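Local coordinates for glycosyl hydrolases family 31 family protein (Aspergillus niger, PDB 6DRU), which hydrolyses terminal alpha-xylose from the non-reducing-end glucose of xyloglucan oligosaccharides, as an alpha-xylosidase of glycoside hydrolase family 31, at residues N6-R11 and S63-T68; T18-P23 and R30-P35. One frame throughout, in Å; residues are numbered along the deposited sequence.

Contact 1: residues N6-R11 and S63-T68; sequences NSTGLR and SYDTAT. With NAG (2-acetamido-2-deoxy-beta-D-glucopyranose), chain L.
Arg-11 lies across the phenol ring of Tyr-64, with its aliphatic chain rather than its charge making the contact. The CB of Arg-11 stands 3.8 Å from the centroid of the Tyr-64 ring and only 11° off the ring normal, a CH-pi contact over the centre of one face. With CG anti to the backbone N (chi1 166°) and the chain extended on to NE, CD reaches the hydroxyl end of the same ring, where Arg-11 CD is 3.4 Å from Tyr-64 CZ. The guanidinium and ring planes are 40° apart, which excludes a parallel stack. At the other end, Thr-8 and Asp-65 cross at about a right angle, and the carboxylate takes two weak hydrogen bonds: Thr-8 OG1 to Asp-65 OD1 (3.0 Å) and Thr-8 N to Asp-65 OD2 (3.3 Å). Between these groups, Gly-9 O accepts twice. Asp-65 N (2.8 Å from Gly-9 O) approaches from above the carbonyl plane, while Thr-66 N (3.2 Å from that oxygen) lies in it. Regular parallel pairing follows, through Arg-11 N to Thr-66 O (2.9 Å) and Thr-68 N to Arg-11 O (3.0 Å). On the face bearing Leu-10 and Thr-66, Leu-10 CD1 fits against Thr-66 CB and Thr-68 CG2; Arg-11 and Ala-67 occupy the opposite face. Asn-6 carries an N-linked NAG on ND2, the mark of a glycosylated surface. The chemistry thus divides: main-chain bonds set the parallel register, the ring covers the hydrocarbon part of the arginine, and the weak carboxylate bonds tie the loop leading into the strand.

Contact 2: residues T18-P23 and R30-P35; sequences TILIQP and RVRAWP
The bend of Arg-32 at chi3 (-71°) swings its guanidinium back over the paired strand, where the Gln-22 amide meets it. Arg-32 NH2 donates to Gln-22 OE1 at 2.7 Å in a bent bond, the acceptor at the guanidinium edge near its plane; amide and guanidinium planes are 37° apart, so the groups meet skewed. Gln-22 NE2 is hydrogen-bonded to Ser-63 O. A water takes the Arg-32 NE hydrogen at 2.7 Å from NE, and Arg-32 NH2 also bonds to Gly-61 O. The Arg-30 guanidinium lies over one face of that of Arg-32, offset toward the rim, with Arg-32 CZ 3.5 Å above the Arg-30 plane; the salt bridge from Arg-30 to Asp-217 would offset part of the gathered charge. Further along the same face, Trp-34 has CG between its backbone N and carbonyl carbon (chi1 61°), which turns the indole over Thr-18. Thr-18 CB makes a CH-pi contact over the indole face, offset toward its rim, 4.0 Å from the centroid of the Trp-34 five-membered ring; Thr-18 CG2 lies beside Trp-34 CZ2. On the other face these strands bring only apolar side chains together: Ile-21 CG2 meets Val-31 CG2 at 3.8 Å, and Ile-19 fits beside Val-31 and Ala-33. Reciprocal N-H to O bonds join Thr-18 with Trp-34, Leu-20 with Arg-32 and Gln-22 with Arg-30. The strand axes run at 169°, as in a regular beta hairpin. Ile-19 and Ala-33 also touch strand 124-127 of another sheet, packing consistent with the N-terminal beta-sandwich domain of family 31 enzymes.

In the fold
Contacts 1 and 2 lie with their centres about 10 Å apart in one mixed sheet, whose strands, counted from the edge, run 66-68, 10-14, 17-23, 28-35. Along the chain, residues 6-11 come first, the hairpin of contact 2 next, and residues 63-68 last, returning to pair in parallel with strand 10-14 as the outermost strand. Strands 10-14 and 17-23 are neighbours, and a probable hydrogen bond from Leu-10 N to Ile-21 O (2.7 Å) joins the contacts directly. Gln-22 NE2 and Ser-63 O (2.6 Å) form a second probable link. Together they take the sheet from its edge, beside the loop that carries the N-glycan, to the buried strands 17-23 and 28-35, away from the xylose pocket.

Contact 1: residues N6-R11 and S63-T68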
loop_
_atom_site.group_PDB
_atom_site.type_symbol
_atom_site.label_atom_id
_atom_site.label_comp_id
_atom_site.label_asym_id
_atom_site.label_seq_id
_atom_site.Cartn_x
_atom_site.Cartn_y
_atom_site.Cartn_z
ATOM N N ASN A 6 28.431 -29.290 18.384
ATOM C CA ASN A 6 28.150 -30.629 17.885
ATOM C C ASN A 6 27.071 -30.645 16.811
ATOM O O ASN A 6 26.625 -31.724 16.412
ATOM C CB ASN A 6 27.740 -31.544 19.040
ATOM C CG ASN A 6 26.433 -31.119 19.679
ATOM O OD1 ASN A 6 26.021 -29.964 19.577
ATOM N ND2 ASN A 6 25.771 -32.059 20.344
ATOM N N SER A 7 26.644 -29.477 16.341
ATOM C CA SER A 7 25.604 -29.377 15.332
ATOM C C SER A 7 25.901 -28.175 14.450
ATOM O O SER A 7 26.293 -27.116 14.946
ATOM C CB SER A 7 24.216 -29.243 15.976
ATOM O OG SER A 7 23.199 -29.111 14.997
ATOM N N THR A 8 25.712 -28.346 13.141
ATOM C CA THR A 8 25.945 -27.256 12.201
ATOM C C THR A 8 24.803 -26.251 12.171
ATOM O O THR A 8 24.952 -25.188 11.557
ATOM C CB THR A 8 26.173 -27.810 10.795
ATOM O OG1 THR A 8 24.971 -28.436 10.325
ATOM C CG2 THR A 8 27.292 -28.834 10.809
ATOM N N GLY A 9 23.684 -26.554 12.809
ATOM C CA GLY A 9 22.554 -25.652 12.832
ATOM C C GLY A 9 21.263 -26.396 13.069
ATOM O O GLY A 9 21.170 -27.615 12.920
ATOM N N LEU A 10 20.241 -25.634 13.449
ATOM C CA LEU A 10 18.912 -26.171 13.703
ATOM C C LEU A 10 17.912 -25.392 12.867
ATOM O O LEU A 10 17.911 -24.158 12.882
ATOM C CB LEU A 10 18.559 -26.088 15.193
ATOM C CG LEU A 10 17.125 -26.412 15.608
ATOM C CD1 LEU A 10 16.878 -27.907 15.542
ATOM C CD2 LEU A 10 16.854 -25.889 17.010
ATOM N N ARG A 11 17.067 -26.110 12.133
ATOM C CA ARG A 11 16.052 -25.504 11.283
ATOM C C ARG A 11 14.683 -25.873 11.830
ATOM O O ARG A 11 14.313 -27.053 11.844
ATOM C CB ARG A 11 16.199 -25.963 9.832
ATOM C CG ARG A 11 14.991 -25.630 8.974
ATOM C CD ARG A 11 15.075 -26.256 7.594
ATOM N NE ARG A 11 13.996 -25.787 6.731
ATOM C CZ ARG A 11 14.173 -25.037 5.647
ATOM N NH1 ARG A 11 15.394 -24.674 5.279
ATOM N NH2 ARG A 11 13.126 -24.655 4.926
ATOM N N SER A 63 23.493 -24.318 5.820
ATOM C CA SER A 63 23.639 -25.687 6.294
ATOM C C SER A 63 23.111 -25.845 7.716
ATOM O O SER A 63 23.247 -24.949 8.553
ATOM C CB SER A 63 25.106 -26.114 6.232
ATOM O OG SER A 63 25.878 -25.419 7.197
ATOM N N TYR A 64 22.505 -27.000 7.981
ATOM C CA TYR A 64 22.006 -27.327 9.308
ATOM C C TYR A 64 22.053 -28.836 9.499
ATOM O O TYR A 64 22.139 -29.603 8.537
ATOM C CB TYR A 64 20.582 -26.799 9.526
ATOM C CG TYR A 64 19.567 -27.321 8.535
ATOM C CD1 TYR A 64 19.366 -26.684 7.317
ATOM C CD2 TYR A 64 18.812 -28.454 8.815
ATOM C CE1 TYR A 64 18.441 -27.158 6.407
ATOM C CE2 TYR A 64 17.885 -28.935 7.910
ATOM C CZ TYR A 64 17.705 -28.284 6.707
ATOM O OH TYR A 64 16.783 -28.757 5.803
ATOM N N ASP A 65 21.992 -29.251 10.762
ATOM C CA ASP A 65 22.078 -30.655 11.139
ATOM C C ASP A 65 20.747 -31.261 11.542
ATOM O O ASP A 65 20.526 -32.447 11.294
ATOM C CB ASP A 65 23.059 -30.837 12.306
ATOM C CG ASP A 65 24.424 -31.314 11.856
ATOM O OD1 ASP A 65 24.640 -31.437 10.632
ATOM O OD2 ASP A 65 25.280 -31.574 12.730
ATOM N N THR A 66 19.859 -30.478 12.148
ATOM C CA THR A 66 18.623 -30.988 12.718
ATOM C C THR A 66 17.450 -30.161 12.221
ATOM O O THR A 66 17.525 -28.931 12.159
ATOM C CB THR A 66 18.670 -30.957 14.256
ATOM O OG1 THR A 66 19.873 -31.591 14.710
ATOM C CG2 THR A 66 17.468 -31.675 14.851
ATOM N N ALA A 67 16.366 -30.846 11.866
ATOM C CA ALA A 67 15.127 -30.211 11.437
ATOM C C ALA A 67 14.000 -30.665 12.351
ATOM O O ALA A 67 13.873 -31.860 12.641
ATOM C CB ALA A 67 14.804 -30.549 9.980
ATOM N N THR A 68 13.193 -29.712 12.807
ATOM C CA THR A 68 12.083 -30.011 13.699
ATOM C C THR A 68 10.965 -29.012 13.447
ATOM O O THR A 68 11.168 -27.965 12.826
ATOM C CB THR A 68 12.513 -29.976 15.171
ATOM O OG1 THR A 68 11.363 -30.117 16.015
ATOM C CG2 THR A 68 13.217 -28.665 15.491
HETATM C C1 NAG L . 24.676 -32.124 21.302
HETATM C C2 NAG L . 23.703 -33.284 21.269
HETATM C C3 NAG L . 22.380 -32.904 21.822
HETATM C C4 NAG L . 22.538 -32.272 23.188
HETATM C C5 NAG L . 23.536 -31.136 23.128
HETATM C C6 NAG L . 23.757 -30.582 24.519
HETATM C C7 NAG L . 24.395 -34.793 19.449
HETATM C C8 NAG L . 24.238 -35.289 18.029
HETATM N N2 NAG L . 23.560 -33.752 19.934
HETATM O O3 NAG L . 21.552 -34.043 21.872
HETATM O O4 NAG L . 21.294 -31.776 23.627
HETATM O O5 NAG L . 24.756 -31.611 22.611
HETATM O O6 NAG L . 24.079 -29.212 24.433
HETATM O O7 NAG L . 25.237 -35.287 20.174
#

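Contact 2: residues T18-P23 and R30-P35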
loop_
_atom_site.group_PDB
_atom_site.type_symbol
_atom_site.label_atom_id
_atom_site.label_comp_id
_atom_site.label_asym_id
_atom_site.label_seq_id
_atom_site.Cartn_x
_atom_site.Cartn_y
_atom_site.Cartn_z
ATOM N N THR A 18 10.008 -20.230 8.945
ATOM C CA THR A 18 11.174 -21.083 9.132
ATOM C C THR A 18 12.250 -20.298 9.869
ATOM O O THR A 18 12.566 -19.169 9.483
ATOM C CB THR A 18 11.710 -21.580 7.789
ATOM O OG1 THR A 18 10.664 -22.250 7.072
ATOM C CG2 THR A 18 12.867 -22.544 8.000
ATOM N N ILE A 19 12.814 -20.895 10.916
ATOM C CA ILE A 19 13.873 -20.273 11.706
ATOM C C ILE A 19 15.109 -21.155 11.617
ATOM O O ILE A 19 15.062 -22.339 11.975
ATOM C CB ILE A 19 13.462 -20.063 13.172
ATOM C CG1 ILE A 19 12.170 -19.246 13.275
ATOM C CG2 ILE A 19 14.583 -19.378 13.937
ATOM C CD1 ILE A 19 10.924 -20.087 13.444
ATOM N N LEU A 20 16.213 -20.580 11.142
ATOM C CA LEU A 20 17.477 -21.292 10.985
ATOM C C LEU A 20 18.496 -20.686 11.942
ATOM O O LEU A 20 18.963 -19.562 11.729
ATOM C CB LEU A 20 17.965 -21.220 9.539
ATOM C CG LEU A 20 19.346 -21.812 9.255
ATOM C CD1 LEU A 20 19.355 -23.304 9.541
ATOM C CD2 LEU A 20 19.767 -21.534 7.820
ATOM N N ILE A 21 18.837 -21.428 12.993
ATOM C CA ILE A 21 19.808 -20.998 13.992
ATOM C C ILE A 21 21.084 -21.801 13.778
ATOM O O ILE A 21 21.056 -23.038 13.787
ATOM C CB ILE A 21 19.275 -21.187 15.419
ATOM C CG1 ILE A 21 17.852 -20.639 15.536
ATOM C CG2 ILE A 21 20.191 -20.502 16.421
ATOM C CD1 ILE A 21 16.872 -21.632 16.123
ATOM N N GLN A 22 22.201 -21.102 13.586
ATOM C CA GLN A 22 23.481 -21.752 13.357
ATOM C C GLN A 22 24.536 -21.192 14.299
ATOM O O GLN A 22 24.534 -19.991 14.595
ATOM C CB GLN A 22 23.951 -21.557 11.908
ATOM C CG GLN A 22 22.899 -21.850 10.859
ATOM C CD GLN A 22 23.315 -21.377 9.481
ATOM O OE1 GLN A 22 23.412 -20.176 9.228
ATOM N NE2 GLN A 22 23.570 -22.322 8.584
ATOM N N PRO A 23 25.448 -22.032 14.787
ATOM C CA PRO A 23 26.630 -21.500 15.471
ATOM C C PRO A 23 27.463 -20.686 14.495
ATOM O O PRO A 23 27.656 -21.075 13.341
ATOM C CB PRO A 23 27.367 -22.759 15.942
ATOM C CG PRO A 23 26.884 -23.842 15.031
ATOM C CD PRO A 23 25.458 -23.502 14.719
ATOM N N ARG A 30 23.904 -17.378 14.910
ATOM C CA ARG A 30 23.270 -16.606 13.850
ATOM C C ARG A 30 21.856 -17.124 13.635
ATOM O O ARG A 30 21.654 -18.328 13.447
ATOM C CB ARG A 30 24.067 -16.690 12.547
ATOM C CG ARG A 30 23.479 -15.845 11.433
ATOM C CD ARG A 30 24.206 -16.058 10.119
ATOM N NE ARG A 30 23.830 -15.047 9.137
ATOM C CZ ARG A 30 24.179 -15.083 7.856
ATOM N NH1 ARG A 30 24.911 -16.088 7.393
ATOM N NH2 ARG A 30 23.790 -14.116 7.035
ATOM N N VAL A 31 20.882 -16.218 13.665
ATOM C CA VAL A 31 19.471 -16.568 13.553
ATOM C C VAL A 31 18.899 -15.899 12.312
ATOM O O VAL A 31 19.081 -14.693 12.110
ATOM C CB VAL A 31 18.683 -16.156 14.809
ATOM C CG1 VAL A 31 17.200 -16.428 14.620
ATOM C CG2 VAL A 31 19.206 -16.895 16.024
ATOM N N ARG A 32 18.214 -16.685 11.484
ATOM C CA ARG A 32 17.517 -16.185 10.307
ATOM C C ARG A 32 16.110 -16.762 10.274
ATOM O O ARG A 32 15.910 -17.946 10.563
ATOM C CB ARG A 32 18.275 -16.532 9.018
ATOM C CG ARG A 32 19.412 -15.569 8.715
ATOM C CD ARG A 32 20.183 -15.959 7.467
ATOM N NE ARG A 32 20.985 -17.160 7.671
ATOM C CZ ARG A 32 21.856 -17.635 6.786
ATOM N NH1 ARG A 32 22.044 -17.007 5.633
ATOM N NH2 ARG A 32 22.544 -18.736 7.056
ATOM N N ALA A 33 15.139 -15.921 9.928
ATOM C CA ALA A 33 13.739 -16.317 9.917
ATOM C C ALA A 33 13.029 -15.672 8.737
ATOM O O ALA A 33 13.325 -14.530 8.375
ATOM C CB ALA A 33 13.038 -15.929 11.228
ATOM N N TRP A 34 12.087 -16.411 8.143
ATOM C CA TRP A 34 11.327 -15.919 7.003
ATOM C C TRP A 34 9.970 -16.604 6.937
ATOM O O TRP A 34 9.878 -17.806 7.224
ATOM C CB TRP A 34 12.079 -16.144 5.686
ATOM C CG TRP A 34 12.355 -17.587 5.364
ATOM C CD1 TRP A 34 11.544 -18.443 4.677
ATOM C CD2 TRP A 34 13.528 -18.336 5.704
ATOM N NE1 TRP A 34 12.136 -19.678 4.573
ATOM C CE2 TRP A 34 13.355 -19.638 5.196
ATOM C CE3 TRP A 34 14.707 -18.032 6.393
ATOM C CZ2 TRP A 34 14.316 -20.635 5.352
ATOM C CZ3 TRP A 34 15.660 -19.024 6.548
ATOM C CH2 TRP A 34 15.458 -20.309 6.029
ATOM N N PRO A 35 8.906 -15.872 6.587
ATOM C CA PRO A 35 7.598 -16.511 6.394
ATOM C C PRO A 35 7.307 -16.876 4.943
ATOM O O PRO A 35 7.526 -16.070 4.031
ATOM C CB PRO A 35 6.621 -15.446 6.905
ATOM C CG PRO A 35 7.306 -14.151 6.591
ATOM C CD PRO A 35 8.798 -14.404 6.659
HETATM O O HOH W 1 21.302 -18.090 10.213
HETATM O O HOH W 2 25.356 -18.493 7.869
#